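Local coordinates for HTH-type transcriptional regulator ascG (Escherichia coli, PDB 3BRQ), which represses transcription of the cryptic asc operon as a sequence-specific DNA-binding regulator of the LacI family, at residues 156-159 with 160-164. Numbering follows the deposited sequence.
Sequences ERLA and GYKDA
L158 and Y161 both hold CG anti to the backbone N (chi1 175° and 169°), and from neighbouring turns of one helix their side chains slant across each other. Their closest approach is from one branch to one ring carbon: CD1 of L158 lies 4.2 Å from CD2 of Y161. The extended chain of K162 lies beside the same methyl, its CE 4.2 Å from L158 CD1. L158 O sits at the edge of the tyrosine ring and near its plane, while accepting a nearly straight bond from K162 N at 3.0 Å (165° at the hydrogen). CG of K162 lies beyond that oxygen, 3.6 Å from L158 O, and CB of Y161 comes closer still, 3.3 Å from L158 O, so that both side chains touch it near their roots. The i to i+4 ladder continues with Y161 N to R157 O, 3.0 Å, and D163 N to A159 O, 2.9 Å; G160 N to E156 O, 2.9 Å, is the most bent of the four. This is helix 152-167, the crossover of a beta-alpha-beta unit between parallel strands 142-145 and 177-178 in the periplasmic-binding-protein-like fold. Its inner face meets strand 142-145: the ring of Y161 stacks with F144, and its hydroxyl is hydrogen-bonded to I142 O. L158 also packs against F144, whereas A159 and D163 turn to helix 123-136, touching K124 and F128.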
ATOM      1  N   GLU B 156       9.207  -3.749  18.914  1.00 21.35           N
ATOM      2  CA  GLU B 156      10.007  -2.564  19.303  1.00 20.35           C
ATOM      3  C   GLU B 156       9.135  -1.394  19.753  1.00 20.16           C
ATOM      4  O   GLU B 156       9.400  -0.751  20.796  1.00 18.12           O
ATOM      5  CB  GLU B 156      10.850  -2.136  18.111  1.00 21.64           C
ATOM      6  CG  GLU B 156      11.980  -3.152  17.814  1.00 29.65           C
ATOM      7  CD  GLU B 156      12.771  -3.430  19.086  1.00 39.46           C
ATOM      8  OE1 GLU B 156      13.573  -2.542  19.494  1.00 44.00           O
ATOM      9  OE2 GLU B 156      12.548  -4.501  19.709  1.00 44.82           O
ATOM     10  N   ARG B 157       8.057  -1.134  19.009  1.00 17.97           N
ATOM     11  CA  ARG B 157       7.137  -0.055  19.388  1.00 16.54           C
ATOM     12  C   ARG B 157       6.508  -0.293  20.764  1.00 17.22           C
ATOM     13  O   ARG B 157       6.285   0.631  21.559  1.00 16.70           O
ATOM     14  CB  ARG B 157       6.047   0.160  18.294  1.00 16.01           C
ATOM     15  CG  ARG B 157       6.690   0.693  17.007  1.00 13.54           C
ATOM     16  CD  ARG B 157       5.623   0.987  15.836  1.00 14.71           C
ATOM     17  NE  ARG B 157       6.393   1.518  14.727  1.00 15.16           N
ATOM     18  CZ  ARG B 157       5.997   1.521  13.452  1.00 19.68           C
ATOM     19  NH1 ARG B 157       4.861   0.903  13.098  1.00 17.69           N
ATOM     20  NH2 ARG B 157       6.800   2.058  12.542  1.00 19.91           N
ATOM     21  N   LEU B 158       6.138  -1.534  21.012  1.00 17.83           N
ATOM     22  CA  LEU B 158       5.524  -1.865  22.265  1.00 17.54           C
ATOM     23  C   LEU B 158       6.553  -1.673  23.366  1.00 16.78           C
ATOM     24  O   LEU B 158       6.224  -1.129  24.405  1.00 18.41           O
ATOM     25  CB  LEU B 158       5.006  -3.320  22.257  1.00 18.01           C
ATOM     26  CG  LEU B 158       4.419  -3.918  23.547  1.00 14.79           C
ATOM     27  CD1 LEU B 158       3.308  -3.060  24.150  1.00 13.83           C
ATOM     28  CD2 LEU B 158       3.837  -5.327  23.269  1.00 19.57           C
ATOM     29  N   ALA B 159       7.756  -2.135  23.137  1.00 16.79           N
ATOM     30  CA  ALA B 159       8.856  -1.999  24.138  1.00 19.74           C
ATOM     31  C   ALA B 159       9.094  -0.502  24.453  1.00 20.51           C
ATOM     32  O   ALA B 159       9.313  -0.145  25.586  1.00 18.38           O
ATOM     33  CB  ALA B 159      10.125  -2.625  23.573  1.00 19.53           C
ATOM     34  N   GLY B 160       8.958   0.372  23.439  1.00 18.98           N
ATOM     35  CA  GLY B 160       9.187   1.806  23.630  1.00 19.71           C
ATOM     36  C   GLY B 160       8.071   2.440  24.442  1.00 20.64           C
ATOM     37  O   GLY B 160       8.311   3.329  25.228  1.00 20.50           O
ATOM     38  N   TYR B 161       6.825   2.024  24.204  1.00 20.57           N
ATOM     39  CA  TYR B 161       5.739   2.341  25.110  1.00 19.41           C
ATOM     40  C   TYR B 161       6.030   1.923  26.582  1.00 19.86           C
ATOM     41  O   TYR B 161       5.880   2.745  27.470  1.00 21.19           O
ATOM     42  CB  TYR B 161       4.455   1.704  24.582  1.00 20.30           C
ATOM     43  CG  TYR B 161       3.276   1.713  25.539  1.00 19.40           C
ATOM     44  CD1 TYR B 161       2.504   2.872  25.724  1.00 16.47           C
ATOM     45  CD2 TYR B 161       2.918   0.563  26.238  1.00 18.53           C
ATOM     46  CE1 TYR B 161       1.389   2.871  26.595  1.00 19.17           C
ATOM     47  CE2 TYR B 161       1.797   0.545  27.097  1.00 18.47           C
ATOM     48  CZ  TYR B 161       1.064   1.698  27.286  1.00 17.48           C
ATOM     49  OH  TYR B 161      -0.039   1.693  28.120  1.00 18.26           O
ATOM     50  N   LYS B 162       6.340   0.671  26.863  1.00 18.81           N
ATOM     51  CA  LYS B 162       6.543   0.255  28.268  1.00 20.86           C
ATOM     52  C   LYS B 162       7.714   1.034  28.878  1.00 21.01           C
ATOM     53  O   LYS B 162       7.647   1.460  30.048  1.00 22.69           O
ATOM     54  CB  LYS B 162       6.843  -1.251  28.351  1.00 20.04           C
ATOM     55  CG  LYS B 162       5.654  -2.120  27.837  1.00 21.68           C
ATOM     56  CD  LYS B 162       6.022  -3.589  27.805  1.00 21.40           C
ATOM     57  CE  LYS B 162       4.795  -4.519  27.850  1.00 25.45           C
ATOM     58  NZ  LYS B 162       5.243  -5.930  27.510  1.00 29.43           N
ATOM     59  N   ASP B 163       8.777   1.237  28.094  1.00 21.85           N
ATOM     60  CA  ASP B 163       9.965   1.994  28.630  1.00 23.32           C
ATOM     61  C   ASP B 163       9.631   3.449  28.972  1.00 21.97           C
ATOM     62  O   ASP B 163      10.088   3.950  29.991  1.00 22.51           O
ATOM     63  CB  ASP B 163      11.159   1.911  27.671  1.00 23.36           C
ATOM     64  CG  ASP B 163      12.521   2.352  28.329  1.00 30.83           C
ATOM     65  OD1 ASP B 163      12.760   2.170  29.560  1.00 30.85           O
ATOM     66  OD2 ASP B 163      13.377   2.848  27.567  1.00 38.02           O
ATOM     67  N   ALA B 164       8.872   4.132  28.111  1.00 21.72           N
ATOM     68  CA  ALA B 164       8.409   5.496  28.365  1.00 22.12           C
ATOM     69  C   ALA B 164       7.556   5.616  29.628  1.00 23.24           C
ATOM     70  O   ALA B 164       7.808   6.514  30.453  1.00 22.20           O
ATOM     71  CB  ALA B 164       7.667   6.088  27.122  1.00 22.27           C
TER